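Local structure of hypothetical protein PA2201 (Pseudomonas aeruginosa, 2FEF) at residues B[20-25]-B[93-98]; B[29-34]-B[253-258]; B[43-48]-B[83-88]; B[231-236]-B[244-249]. The protein is of unknown function but probably acts as an immunity protein that protects the cell against a PoNe-type DNase toxin. One frame throughout, in Å; residues are numbered along the deposited sequence.

Interaction 1 (B[20-25]-B[93-98]); sequences RNLART and RGLAGA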
loop_
_atom_site.group_PDB
_atom_site.type_symbol
_atom_site.label_atom_id
_atom_site.label_comp_id
_atom_site.label_asym_id
_atom_site.label_seq_id
_atom_site.Cartn_x
_atom_site.Cartn_y
_atom_site.Cartn_z
ATOM N N ARG B 20 -13.898 3.092 9.123
ATOM C CA ARG B 20 -14.176 2.252 7.967
ATOM C C ARG B 20 -15.674 2.268 7.708
ATOM O O ARG B 20 -16.107 2.357 6.538
ATOM C CB ARG B 20 -13.613 0.842 8.227
ATOM C CG ARG B 20 -13.816 -0.142 7.149
ATOM C CD ARG B 20 -13.156 -1.458 7.493
ATOM N NE ARG B 20 -11.715 -1.349 7.334
ATOM C CZ ARG B 20 -10.836 -1.406 8.329
ATOM N NH1 ARG B 20 -11.237 -1.626 9.589
ATOM N NH2 ARG B 20 -9.541 -1.299 8.047
ATOM N N ASN B 21 -16.466 2.253 8.789
ATOM C CA ASN B 21 -17.945 2.299 8.725
ATOM C C ASN B 21 -18.594 3.640 8.322
ATOM O O ASN B 21 -19.808 3.698 8.091
ATOM C CB ASN B 21 -18.565 1.871 10.069
ATOM C CG ASN B 21 -18.922 0.375 10.141
ATOM O OD1 ASN B 21 -19.001 -0.333 9.132
ATOM N ND2 ASN B 21 -19.152 -0.100 11.364
ATOM N N LEU B 22 -17.811 4.717 8.274
ATOM C CA LEU B 22 -18.349 6.065 7.987
ATOM C C LEU B 22 -18.685 6.250 6.511
ATOM O O LEU B 22 -19.452 7.152 6.163
ATOM C CB LEU B 22 -17.364 7.163 8.451
ATOM C CG LEU B 22 -17.064 7.307 9.955
ATOM C CD1 LEU B 22 -16.003 8.388 10.216
ATOM C CD2 LEU B 22 -18.302 7.573 10.778
ATOM N N ALA B 23 -18.124 5.400 5.644
ATOM C CA ALA B 23 -18.495 5.390 4.216
ATOM C C ALA B 23 -19.991 5.063 4.002
ATOM O O ALA B 23 -20.571 5.340 2.929
ATOM C CB ALA B 23 -17.622 4.409 3.446
ATOM N N ARG B 24 -20.609 4.498 5.036
ATOM C CA ARG B 24 -22.015 4.091 4.993
ATOM C C ARG B 24 -22.998 5.239 5.278
ATOM O O ARG B 24 -24.209 5.033 5.317
ATOM C CB ARG B 24 -22.247 2.857 5.890
ATOM C CG ARG B 24 -21.326 1.683 5.496
ATOM C CD ARG B 24 -21.593 0.350 6.233
ATOM N NE ARG B 24 -20.518 -0.596 5.918
ATOM C CZ ARG B 24 -20.605 -1.924 5.968
ATOM N NH1 ARG B 24 -21.734 -2.527 6.324
ATOM N NH2 ARG B 24 -19.546 -2.660 5.644
ATOM N N THR B 25 -22.470 6.452 5.412
ATOM C CA THR B 25 -23.255 7.638 5.746
ATOM C C THR B 25 -24.435 7.939 4.805
ATOM O O THR B 25 -24.407 7.602 3.619
ATOM C CB THR B 25 -22.347 8.907 5.864
ATOM O OG1 THR B 25 -23.132 10.007 6.343
ATOM C CG2 THR B 25 -21.700 9.263 4.527
ATOM N N ARG B 93 -17.128 14.550 2.004
ATOM C CA ARG B 93 -18.212 13.573 1.954
ATOM C C ARG B 93 -19.471 14.053 2.671
ATOM O O ARG B 93 -20.547 13.484 2.474
ATOM C CB ARG B 93 -17.772 12.231 2.564
ATOM C CG ARG B 93 -18.847 11.120 2.459
ATOM C CD ARG B 93 -19.188 10.812 1.006
ATOM N NE ARG B 93 -20.274 9.822 0.889
ATOM C CZ ARG B 93 -21.565 10.087 1.068
ATOM N NH1 ARG B 93 -21.968 11.334 1.350
ATOM N NH2 ARG B 93 -22.463 9.094 0.949
ATOM N N GLY B 94 -19.334 15.064 3.525
ATOM C CA GLY B 94 -20.498 15.591 4.255
ATOM C C GLY B 94 -20.672 14.983 5.641
ATOM O O GLY B 94 -21.722 15.160 6.252
ATOM N N LEU B 95 -19.654 14.284 6.160
ATOM C CA LEU B 95 -19.732 13.755 7.544
ATOM C C LEU B 95 -19.931 14.925 8.527
ATOM O O LEU B 95 -19.297 15.979 8.396
ATOM C CB LEU B 95 -18.495 12.903 7.903
ATOM C CG LEU B 95 -18.457 11.565 7.126
ATOM C CD1 LEU B 95 -17.162 10.852 7.333
ATOM C CD2 LEU B 95 -19.563 10.675 7.622
ATOM N N ALA B 96 -20.822 14.747 9.487
ATOM C CA ALA B 96 -21.170 15.852 10.377
ATOM C C ALA B 96 -20.075 16.071 11.413
ATOM O O ALA B 96 -19.119 15.265 11.535
ATOM C CB ALA B 96 -22.493 15.627 11.022
ATOM N N GLY B 97 -20.207 17.176 12.137
ATOM C CA GLY B 97 -19.180 17.632 13.075
ATOM C C GLY B 97 -18.686 16.562 14.018
ATOM O O GLY B 97 -17.488 16.388 14.181
ATOM N N ALA B 98 -19.606 15.819 14.638
ATOM C CA ALA B 98 -19.184 14.815 15.633
ATOM C C ALA B 98 -18.286 13.727 15.028
ATOM O O ALA B 98 -17.264 13.326 15.650
ATOM C CB ALA B 98 -20.397 14.211 16.382
HETATM O O HOH W 1 -20.173 6.802 0.623
HETATM O O HOH W 2 -25.137 9.837 1.329
#
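The methyl of T25 sits over one face of the guanidinium of R93, its CG2 3.6 Å from R93 CZ and over the centre of the plane. The R93 chain bends at chi2 (61°), and this helps turn the guanidinium face toward T25. L95 fills the angle between the 3-10 turn and T25: its CD2 lies 3.7 Å from T25 CB and rests against the carbonyl oxygen of L22, while CD1 meets L22 CB at 3.9 Å. This carbon-rich side is the tight part of the contact. The other side is wet. Two waters lie at the edge of the R93 guanidinium, in its plane; one donates to A23 O (2.8 Å) and accepts from R93 NE (3.0 Å), and the second accepts from R93 NH2 (2.8 Å) and donates at longer range to T25 O (3.3 Å). The third nitrogen, NH1, bonds to R27 O, and T25 OG1 bonds to R27 N, so each guanidinium nitrogen has a partner, two of them waters. G94 ends helix 66-93 in a Schellman motif, and A96 is the N-cap of the next helix. The contact closes the loop after helix 12-20 over the turn joining helices 66-93 and 97-127: L22 also touches E99 and I103 of helix 97-127, and R93 packs on L35 and W38 of helix 35-54.

Interaction 2 (B[29-34]-B[253-258]); sequences PRRNID and WGWWAM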
loop_
_atom_site.group_PDB
_atom_site.type_symbol
_atom_site.label_atom_id
_atom_site.label_comp_id
_atom_site.label_asym_id
_atom_site.label_seq_id
_atom_site.Cartn_x
_atom_site.Cartn_y
_atom_site.Cartn_z
ATOM N N PRO B 29 -22.858 15.065 0.310
ATOM C CA PRO B 29 -21.544 15.742 0.264
ATOM C C PRO B 29 -21.617 17.276 0.383
ATOM O O PRO B 29 -22.613 17.900 -0.020
ATOM C CB PRO B 29 -20.995 15.339 -1.111
ATOM C CG PRO B 29 -21.623 13.953 -1.342
ATOM C CD PRO B 29 -23.056 14.196 -0.868
ATOM N N ARG B 30 -20.535 17.865 0.872
ATOM C CA ARG B 30 -20.438 19.321 1.034
ATOM C C ARG B 30 -20.160 20.086 -0.274
ATOM O O ARG B 30 -20.359 21.315 -0.350
ATOM C CB ARG B 30 -19.386 19.667 2.097
ATOM C CG ARG B 30 -19.889 19.486 3.511
ATOM C CD ARG B 30 -18.883 20.034 4.540
ATOM N NE ARG B 30 -19.407 19.842 5.894
ATOM C CZ ARG B 30 -19.246 18.742 6.623
ATOM N NH1 ARG B 30 -19.813 18.684 7.824
ATOM N NH2 ARG B 30 -18.552 17.694 6.148
ATOM N N ARG B 31 -19.718 19.352 -1.289
ATOM C CA ARG B 31 -19.481 19.890 -2.625
ATOM C C ARG B 31 -19.720 18.767 -3.609
ATOM O O ARG B 31 -19.879 17.611 -3.199
ATOM C CB ARG B 31 -18.038 20.422 -2.752
ATOM C CG ARG B 31 -16.948 19.373 -2.646
ATOM C CD ARG B 31 -15.558 20.011 -2.572
ATOM N NE ARG B 31 -14.488 18.991 -2.578
ATOM C CZ ARG B 31 -13.911 18.487 -3.662
ATOM N NH1 ARG B 31 -14.253 18.903 -4.884
ATOM N NH2 ARG B 31 -12.967 17.536 -3.522
ATOM N N ASN B 32 -19.749 19.089 -4.906
ATOM C CA ASN B 32 -19.956 18.085 -5.952
ATOM C C ASN B 32 -18.760 17.155 -6.032
ATOM O O ASN B 32 -17.635 17.593 -6.298
ATOM C CB ASN B 32 -20.196 18.727 -7.333
ATOM C CG ASN B 32 -20.474 17.689 -8.421
ATOM O OD1 ASN B 32 -21.403 16.896 -8.310
ATOM N ND2 ASN B 32 -19.656 17.687 -9.466
ATOM N N ILE B 33 -18.982 15.880 -5.772
ATOM C CA ILE B 33 -17.883 14.898 -5.841
ATOM C C ILE B 33 -18.373 13.681 -6.599
ATOM O O ILE B 33 -19.578 13.517 -6.798
ATOM C CB ILE B 33 -17.382 14.491 -4.437
ATOM C CG1 ILE B 33 -18.495 13.797 -3.641
ATOM C CG2 ILE B 33 -16.768 15.699 -3.716
ATOM C CD1 ILE B 33 -18.015 13.140 -2.371
ATOM N N ASP B 34 -17.452 12.853 -7.078
ATOM C CA ASP B 34 -17.863 11.584 -7.648
ATOM C C ASP B 34 -17.874 10.562 -6.517
ATOM O O ASP B 34 -16.812 10.253 -5.966
ATOM C CB ASP B 34 -16.893 11.163 -8.747
ATOM C CG ASP B 34 -17.306 9.865 -9.396
ATOM O OD1 ASP B 34 -17.216 8.800 -8.739
ATOM O OD2 ASP B 34 -17.744 9.916 -10.561
ATOM N N TRP B 253 -6.064 20.384 2.741
ATOM C CA TRP B 253 -6.787 21.688 2.717
ATOM C C TRP B 253 -7.820 21.701 1.587
ATOM O O TRP B 253 -9.032 21.960 1.809
ATOM C CB TRP B 253 -5.687 22.760 2.591
ATOM C CG TRP B 253 -6.086 24.188 2.328
ATOM C CD1 TRP B 253 -7.255 24.809 2.655
ATOM C CD2 TRP B 253 -5.280 25.152 1.679
ATOM N NE1 TRP B 253 -7.221 26.137 2.255
ATOM C CE2 TRP B 253 -6.013 26.370 1.652
ATOM C CE3 TRP B 253 -4.003 25.115 1.094
ATOM C CZ2 TRP B 253 -5.506 27.530 1.067
ATOM C CZ3 TRP B 253 -3.508 26.283 0.517
ATOM C CH2 TRP B 253 -4.251 27.462 0.528
ATOM N N GLY B 254 -7.349 21.376 0.383
ATOM C CA GLY B 254 -8.207 21.171 -0.790
ATOM C C GLY B 254 -9.086 22.372 -1.133
ATOM O O GLY B 254 -8.609 23.508 -1.273
ATOM N N TRP B 255 -10.380 22.096 -1.246
ATOM C CA TRP B 255 -11.406 23.053 -1.667
ATOM C C TRP B 255 -11.737 24.116 -0.612
ATOM O O TRP B 255 -12.293 25.162 -0.926
ATOM C CB TRP B 255 -12.654 22.215 -1.939
ATOM C CG TRP B 255 -13.897 22.877 -2.439
ATOM C CD1 TRP B 255 -14.988 23.233 -1.714
ATOM C CD2 TRP B 255 -14.186 23.179 -3.795
ATOM N NE1 TRP B 255 -15.954 23.745 -2.534
ATOM C CE2 TRP B 255 -15.488 23.715 -3.832
ATOM C CE3 TRP B 255 -13.477 23.026 -4.993
ATOM C CZ2 TRP B 255 -16.086 24.133 -5.019
ATOM C CZ3 TRP B 255 -14.083 23.433 -6.178
ATOM C CH2 TRP B 255 -15.373 23.982 -6.180
ATOM N N TRP B 256 -11.419 23.832 0.647
ATOM C CA TRP B 256 -12.079 24.508 1.763
ATOM C C TRP B 256 -11.368 25.729 2.300
ATOM O O TRP B 256 -10.208 25.672 2.654
ATOM C CB TRP B 256 -12.322 23.494 2.903
ATOM C CG TRP B 256 -13.151 22.371 2.371
ATOM C CD1 TRP B 256 -12.745 21.090 2.113
ATOM C CD2 TRP B 256 -14.506 22.462 1.957
ATOM N NE1 TRP B 256 -13.776 20.379 1.558
ATOM C CE2 TRP B 256 -14.877 21.193 1.461
ATOM C CE3 TRP B 256 -15.447 23.507 1.945
ATOM C CZ2 TRP B 256 -16.147 20.924 0.965
ATOM C CZ3 TRP B 256 -16.716 23.245 1.445
ATOM C CH2 TRP B 256 -17.058 21.963 0.966
ATOM N N ALA B 257 -12.110 26.830 2.409
ATOM C CA ALA B 257 -11.627 28.007 3.114
ATOM C C ALA B 257 -11.713 27.779 4.610
ATOM O O ALA B 257 -12.520 28.401 5.297
ATOM C CB ALA B 257 -12.477 29.258 2.718
HETATM N N MSE B 258 -10.837 26.916 5.114
HETATM C CA MSE B 258 -10.797 26.518 6.532
HETATM C C MSE B 258 -10.405 27.674 7.402
HETATM O O MSE B 258 -10.868 27.777 8.535
HETATM C CB MSE B 258 -9.666 25.485 6.695
HETATM C CG MSE B 258 -10.032 24.241 6.061
HETATM SE SE MSE B 258 -8.565 22.971 6.405
HETATM C CE MSE B 258 -9.494 21.548 5.505
#
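R31 turns its CG between its backbone N and carbonyl carbon (chi1 65°) and then runs fully extended, a course that carries its CD across the indole of W255. That indole is swung anti to its own backbone N (chi1 -178°), presenting one face to the arginine. R31 CD lies 3.3 Å from W255 CG and 3.4 Å from the centroid of the five-membered ring, 16° off the normal, which makes a close CH-pi contact. The guanidinium continues beyond the ring, tilted from it, and W256 CZ2 approaches its edge. R31 CD also touches W256 CZ2 (3.7 Å), so the methylene sits in the corner formed by the two indoles. A type II' beta turn from W253 to W256 sets these rings side by side, W255 CD1 standing 3.4 Å above the plane of the W256 ring, near its rim. From the other arginine only the stem takes part, R30 CB meeting W256 CH2 at 3.5 Å, whereas its guanidinium leads away to a salt bridge with D283. The contact joins the loop between helices 12-20 and 35-54 to the loop before helix 258-267. D92 receives both R31 NH2, as a salt bridge, and W256 NE1, as a hydrogen bond, while W255 NE1 bonds to the carbonyl of P278. R31 CD is bonded to a charged guanidinium, which probably makes its hydrogens more positive and suits them to the electron-rich face; one carboxylate, D92, fixes both the arginine and an indole beside it.

Interaction 3 (B[43-48]-B[83-88]); sequences RELIAA and ASTLLL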
loop_
_atom_site.group_PDB
_atom_site.type_symbol
_atom_site.label_atom_id
_atom_site.label_comp_id
_atom_site.label_asym_id
_atom_site.label_seq_id
_atom_site.Cartn_x
_atom_site.Cartn_y
_atom_site.Cartn_z
ATOM N N ARG B 43 -11.356 3.985 0.982
ATOM C CA ARG B 43 -10.833 2.637 1.206
ATOM C C ARG B 43 -9.309 2.609 1.175
ATOM O O ARG B 43 -8.681 1.954 1.998
ATOM C CB ARG B 43 -11.335 1.637 0.150
ATOM C CG ARG B 43 -12.811 1.234 0.256
ATOM C CD ARG B 43 -13.105 -0.015 -0.657
ATOM N NE ARG B 43 -12.258 -1.129 -0.249
ATOM C CZ ARG B 43 -12.639 -2.145 0.529
ATOM N NH1 ARG B 43 -13.902 -2.283 0.934
ATOM N NH2 ARG B 43 -11.752 -3.050 0.876
ATOM N N GLU B 44 -8.719 3.296 0.203
ATOM C CA GLU B 44 -7.243 3.379 0.114
ATOM C C GLU B 44 -6.589 3.976 1.350
ATOM O O GLU B 44 -5.557 3.477 1.824
ATOM C CB GLU B 44 -6.801 4.187 -1.116
ATOM C CG GLU B 44 -7.026 3.478 -2.439
ATOM C CD GLU B 44 -6.851 4.438 -3.639
ATOM O OE1 GLU B 44 -6.635 5.669 -3.438
ATOM O OE2 GLU B 44 -6.988 3.972 -4.765
ATOM N N LEU B 45 -7.154 5.059 1.863
ATOM C CA LEU B 45 -6.572 5.739 3.046
ATOM C C LEU B 45 -6.750 4.886 4.283
ATOM O O LEU B 45 -5.848 4.763 5.114
ATOM C CB LEU B 45 -7.232 7.118 3.258
ATOM C CG LEU B 45 -6.770 8.168 2.228
ATOM C CD1 LEU B 45 -7.831 9.280 2.162
ATOM C CD2 LEU B 45 -5.394 8.710 2.631
ATOM N N ILE B 46 -7.922 4.284 4.403
ATOM C CA ILE B 46 -8.186 3.388 5.532
ATOM C C ILE B 46 -7.218 2.171 5.479
ATOM O O ILE B 46 -6.661 1.772 6.513
ATOM C CB ILE B 46 -9.636 2.924 5.495
ATOM C CG1 ILE B 46 -10.593 4.100 5.832
ATOM C CG2 ILE B 46 -9.855 1.740 6.472
ATOM C CD1 ILE B 46 -10.705 4.430 7.336
ATOM N N ALA B 47 -7.055 1.579 4.295
ATOM C CA ALA B 47 -6.103 0.452 4.101
ATOM C C ALA B 47 -4.661 0.849 4.439
ATOM O O ALA B 47 -3.938 0.070 5.055
ATOM C CB ALA B 47 -6.185 -0.124 2.668
ATOM N N ALA B 48 -4.254 2.055 4.064
ATOM C CA ALA B 48 -2.897 2.560 4.381
ATOM C C ALA B 48 -2.702 2.695 5.911
ATOM O O ALA B 48 -1.678 2.329 6.475
ATOM C CB ALA B 48 -2.676 3.924 3.688
ATOM N N ALA B 83 -3.792 10.465 7.821
ATOM C CA ALA B 83 -4.926 10.824 8.689
ATOM C C ALA B 83 -5.446 12.217 8.364
ATOM O O ALA B 83 -6.649 12.435 8.388
ATOM C CB ALA B 83 -4.567 10.720 10.200
ATOM N N SER B 84 -4.566 13.164 8.073
ATOM C CA SER B 84 -5.036 14.486 7.579
ATOM C C SER B 84 -5.860 14.378 6.261
ATOM O O SER B 84 -6.840 15.087 6.095
ATOM C CB SER B 84 -3.843 15.440 7.375
ATOM O OG SER B 84 -3.399 15.924 8.644
ATOM N N THR B 85 -5.414 13.531 5.330
ATOM C CA THR B 85 -6.138 13.329 4.059
ATOM C C THR B 85 -7.455 12.646 4.334
ATOM O O THR B 85 -8.470 13.033 3.794
ATOM C CB THR B 85 -5.279 12.586 3.014
ATOM O OG1 THR B 85 -3.990 13.213 2.956
ATOM C CG2 THR B 85 -5.933 12.643 1.655
ATOM N N LEU B 86 -7.463 11.681 5.241
ATOM C CA LEU B 86 -8.733 11.056 5.632
ATOM C C LEU B 86 -9.707 12.110 6.135
ATOM O O LEU B 86 -10.888 12.108 5.762
ATOM C CB LEU B 86 -8.494 9.991 6.725
ATOM C CG LEU B 86 -9.690 9.036 6.881
ATOM C CD1 LEU B 86 -9.784 8.010 5.764
ATOM C CD2 LEU B 86 -9.629 8.318 8.256
ATOM N N LEU B 87 -9.216 13.016 6.992
ATOM C CA LEU B 87 -10.088 14.080 7.530
ATOM C C LEU B 87 -10.659 14.922 6.381
ATOM O O LEU B 87 -11.860 15.158 6.310
ATOM C CB LEU B 87 -9.309 14.957 8.538
ATOM C CG LEU B 87 -10.131 16.127 9.140
ATOM C CD1 LEU B 87 -11.395 15.656 9.752
ATOM C CD2 LEU B 87 -9.258 16.825 10.177
ATOM N N LEU B 88 -9.793 15.345 5.474
ATOM C CA LEU B 88 -10.223 16.102 4.308
ATOM C C LEU B 88 -11.292 15.365 3.494
ATOM O O LEU B 88 -12.327 15.938 3.162
ATOM C CB LEU B 88 -8.991 16.473 3.448
ATOM C CG LEU B 88 -9.358 17.253 2.181
ATOM C CD1 LEU B 88 -9.995 18.622 2.520
ATOM C CD2 LEU B 88 -8.135 17.385 1.300
#
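L45 points its side chain into the groove beside T85 and L86, and its atoms divide the work. L45 CB meets L86 CD1 at 3.7 Å, the closest approach between the segments. Farther out, both methyls lie against the same side of the threonine: L45 CD1 lies 3.9 Å from T85 CG2, and L45 CD2 lies 3.9 Å from T85 CB, the two side chains crossing at about a right angle. L45 CD1 also rests near the backbone N of L86. One residue on, I46 leaves its helix at a slant, but CG1, set anti to the carbonyl carbon (chi1 -70°), curls toward the partner helix and comes 4.0 Å from L86 CD1. CD1 of I46 touches both methyls of L86, so L86 CD1 is wedged between L45 and I46. Helices 35-54 and 66-93 run antiparallel here, with axes 9.7 Å apart and a crossing angle of -151°. W19 of helix 12-20 packs on both I46 and L86, and I103 of helix 97-127 on L86. The far side of helix 35-54 belongs to the assembly, where R43 makes salt bridges with D41 and E44 of the second subunit. Across the interface only carbon faces carbon apart from that backbone N. T85 keeps its hydroxyl occupied elsewhere, with the carbonyls of Y251 and E81, and turns its methyl to L45, so this buried pairing rests on shape and apolar packing.

Interaction 4 (B[231-236]-B[244-249]); sequences REFFQL and TRRLTG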
loop_
_atom_site.group_PDB
_atom_site.type_symbol
_atom_site.label_atom_id
_atom_site.label_comp_id
_atom_site.label_asym_id
_atom_site.label_seq_id
_atom_site.Cartn_x
_atom_site.Cartn_y
_atom_site.Cartn_z
ATOM N N ARG B 231 -13.144 30.947 -5.070
ATOM C CA ARG B 231 -14.058 30.741 -6.173
ATOM C C ARG B 231 -13.393 30.985 -7.530
ATOM O O ARG B 231 -13.505 30.133 -8.406
ATOM C CB ARG B 231 -15.365 31.542 -6.017
ATOM C CG ARG B 231 -16.394 31.178 -7.105
ATOM C CD ARG B 231 -17.731 31.827 -6.881
ATOM N NE ARG B 231 -18.378 32.139 -8.164
ATOM C CZ ARG B 231 -19.225 33.149 -8.375
ATOM N NH1 ARG B 231 -19.578 33.977 -7.386
ATOM N NH2 ARG B 231 -19.722 33.332 -9.592
ATOM N N GLU B 232 -12.706 32.120 -7.686
ATOM C CA GLU B 232 -12.041 32.454 -8.952
ATOM C C GLU B 232 -10.817 31.586 -9.249
ATOM O O GLU B 232 -10.461 31.354 -10.424
ATOM C CB GLU B 232 -11.690 33.948 -8.992
ATOM C CG GLU B 232 -12.951 34.799 -9.164
ATOM C CD GLU B 232 -12.727 36.306 -8.998
ATOM O OE1 GLU B 232 -11.584 36.767 -8.780
ATOM O OE2 GLU B 232 -13.728 37.047 -9.108
ATOM N N PHE B 233 -10.173 31.111 -8.197
ATOM C CA PHE B 233 -9.038 30.212 -8.356
ATOM C C PHE B 233 -9.521 28.856 -8.897
ATOM O O PHE B 233 -8.991 28.349 -9.881
ATOM C CB PHE B 233 -8.319 30.004 -7.017
ATOM C CG PHE B 233 -7.193 29.005 -7.107
ATOM C CD1 PHE B 233 -6.062 29.304 -7.853
ATOM C CD2 PHE B 233 -7.293 27.759 -6.508
ATOM C CE1 PHE B 233 -5.024 28.378 -7.977
ATOM C CE2 PHE B 233 -6.263 26.821 -6.628
ATOM C CZ PHE B 233 -5.118 27.141 -7.350
ATOM N N PHE B 234 -10.545 28.285 -8.264
ATOM C CA PHE B 234 -10.966 26.939 -8.628
ATOM C C PHE B 234 -11.804 26.943 -9.919
ATOM O O PHE B 234 -12.091 25.890 -10.484
ATOM C CB PHE B 234 -11.654 26.220 -7.444
ATOM C CG PHE B 234 -10.691 25.787 -6.366
ATOM C CD1 PHE B 234 -9.749 24.781 -6.614
ATOM C CD2 PHE B 234 -10.720 26.390 -5.092
ATOM C CE1 PHE B 234 -8.829 24.381 -5.595
ATOM C CE2 PHE B 234 -9.845 26.030 -4.098
ATOM C CZ PHE B 234 -8.874 25.003 -4.326
ATOM N N GLN B 235 -12.191 28.125 -10.374
ATOM C CA GLN B 235 -12.828 28.282 -11.672
ATOM C C GLN B 235 -11.830 28.191 -12.842
ATOM O O GLN B 235 -12.227 27.947 -13.987
ATOM C CB GLN B 235 -13.598 29.592 -11.726
ATOM C CG GLN B 235 -15.037 29.412 -11.254
ATOM C CD GLN B 235 -15.813 30.704 -11.123
ATOM O OE1 GLN B 235 -15.249 31.818 -11.049
ATOM N NE2 GLN B 235 -17.134 30.565 -11.081
ATOM N N LEU B 236 -10.543 28.402 -12.562
ATOM C CA LEU B 236 -9.516 28.293 -13.608
ATOM C C LEU B 236 -9.386 26.810 -13.953
ATOM O O LEU B 236 -9.638 25.966 -13.106
ATOM C CB LEU B 236 -8.145 28.778 -13.090
ATOM C CG LEU B 236 -7.991 30.229 -12.588
ATOM C CD1 LEU B 236 -6.576 30.474 -11.968
ATOM C CD2 LEU B 236 -8.365 31.272 -13.668
ATOM N N THR B 244 -0.221 29.314 -11.557
ATOM C CA THR B 244 -0.265 30.441 -10.584
ATOM C C THR B 244 0.624 30.182 -9.365
ATOM O O THR B 244 1.043 29.053 -9.126
ATOM C CB THR B 244 -1.712 30.772 -10.076
ATOM O OG1 THR B 244 -2.129 29.761 -9.148
ATOM C CG2 THR B 244 -2.694 30.849 -11.205
ATOM N N ARG B 245 0.929 31.208 -8.577
ATOM C CA ARG B 245 1.753 30.957 -7.406
ATOM C C ARG B 245 0.975 30.639 -6.125
ATOM O O ARG B 245 1.566 30.382 -5.060
ATOM C CB ARG B 245 2.841 32.030 -7.236
ATOM C CG ARG B 245 2.328 33.387 -7.022
ATOM C CD ARG B 245 3.296 34.461 -7.487
ATOM N NE ARG B 245 2.856 35.818 -7.109
ATOM C CZ ARG B 245 1.643 36.333 -7.329
ATOM N NH1 ARG B 245 0.701 35.612 -7.912
ATOM N NH2 ARG B 245 1.355 37.578 -6.956
ATOM N N ARG B 246 -0.356 30.575 -6.228
ATOM C CA ARG B 246 -1.144 30.186 -5.074
ATOM C C ARG B 246 -0.750 28.814 -4.490
ATOM O O ARG B 246 -0.593 27.792 -5.197
ATOM C CB ARG B 246 -2.639 30.238 -5.404
ATOM C CG ARG B 246 -3.509 30.110 -4.149
ATOM C CD ARG B 246 -4.772 29.429 -4.559
ATOM N NE ARG B 246 -5.916 29.452 -3.650
ATOM C CZ ARG B 246 -6.254 28.459 -2.831
ATOM N NH1 ARG B 246 -5.506 27.351 -2.703
ATOM N NH2 ARG B 246 -7.396 28.557 -2.155
ATOM N N LEU B 247 -0.556 28.790 -3.180
ATOM C CA LEU B 247 -0.277 27.541 -2.513
ATOM C C LEU B 247 -1.540 26.686 -2.615
ATOM O O LEU B 247 -2.670 27.193 -2.517
ATOM C CB LEU B 247 0.041 27.783 -1.033
ATOM C CG LEU B 247 0.513 26.561 -0.225
ATOM C CD1 LEU B 247 1.905 26.184 -0.717
ATOM C CD2 LEU B 247 0.515 26.901 1.262
ATOM N N THR B 248 -1.348 25.397 -2.830
ATOM C CA THR B 248 -2.463 24.435 -2.752
ATOM C C THR B 248 -2.053 23.303 -1.804
ATOM O O THR B 248 -0.850 23.083 -1.553
ATOM C CB THR B 248 -2.831 23.851 -4.144
ATOM O OG1 THR B 248 -1.708 23.102 -4.646
ATOM C CG2 THR B 248 -3.225 24.997 -5.136
ATOM N N GLY B 249 -3.031 22.597 -1.273
ATOM C CA GLY B 249 -2.764 21.503 -0.315
ATOM C C GLY B 249 -3.785 20.407 -0.562
ATOM O O GLY B 249 -4.753 20.284 0.197
#
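Stacking dominates: R246 lays its side chain over one face of the F233 ring. Its CD stands over the centre of the ring, 3.3 Å from the centroid and only 2° off the normal, a textbook CH-pi placement. The guanidinium continues parallel to the ring (planes at 7°) but displaced toward the rim above CD2, so the cation-pi component is off-centre, with CZ 4.4 Å from the centroid. F233 reaches the arginine because its ring is carried anti to the backbone N (chi1 176°). F234 joins more loosely, CE2 lying 4.0 Å from R246 NH2, while its own ring face supports the edge of F233 at CD2. At the rim of F233, the hydroxyl of T244 approaches near the ring plane, OG1 lying 3.4 Å from CE1; its hydrogen-bond partner is the carbonyl of Q241. Apolar contacts close the sides. T248 CG2 touches F233 CZ at 3.6 Å, and L236 CD1 meets T244 CG2 tip to tip at 4.0 Å. Polar bonds keep the guanidinium in position: R246 NE goes to Q229 O, and NH1 makes a weak bond to L247 O (2.8 Å). Y230 offers a further cation-pi partner. This arginine-aromatic stack fastens the loop following helix 238-243 back onto the last part of helix 223-234, in the strand-free, largely helical part of this chain that matches the PoNi C-terminal family.

How the interactions relate
Interactions 1 and 3 join elements of the N-terminal family region, their centres 13 Å apart and both involving helix 66-93 or its end; along the chain, interaction 3 falls between the two segments of interaction 1. Interaction 4 belongs to the C-terminal region, about 27 Å from interaction 1 between centres. Interaction 2 bridges the two regions and touches all three others: R30 NH1 probably bonds to L95 O of interaction 1, G254 N to G249 O of interaction 4, and L88 of helix 66-93 packs against the W253 backbone and the W256 ring. Contacts local to each region are thus linked through one tryptophan-rich loop into a continuous body built of helices and their connecting loops, without strands.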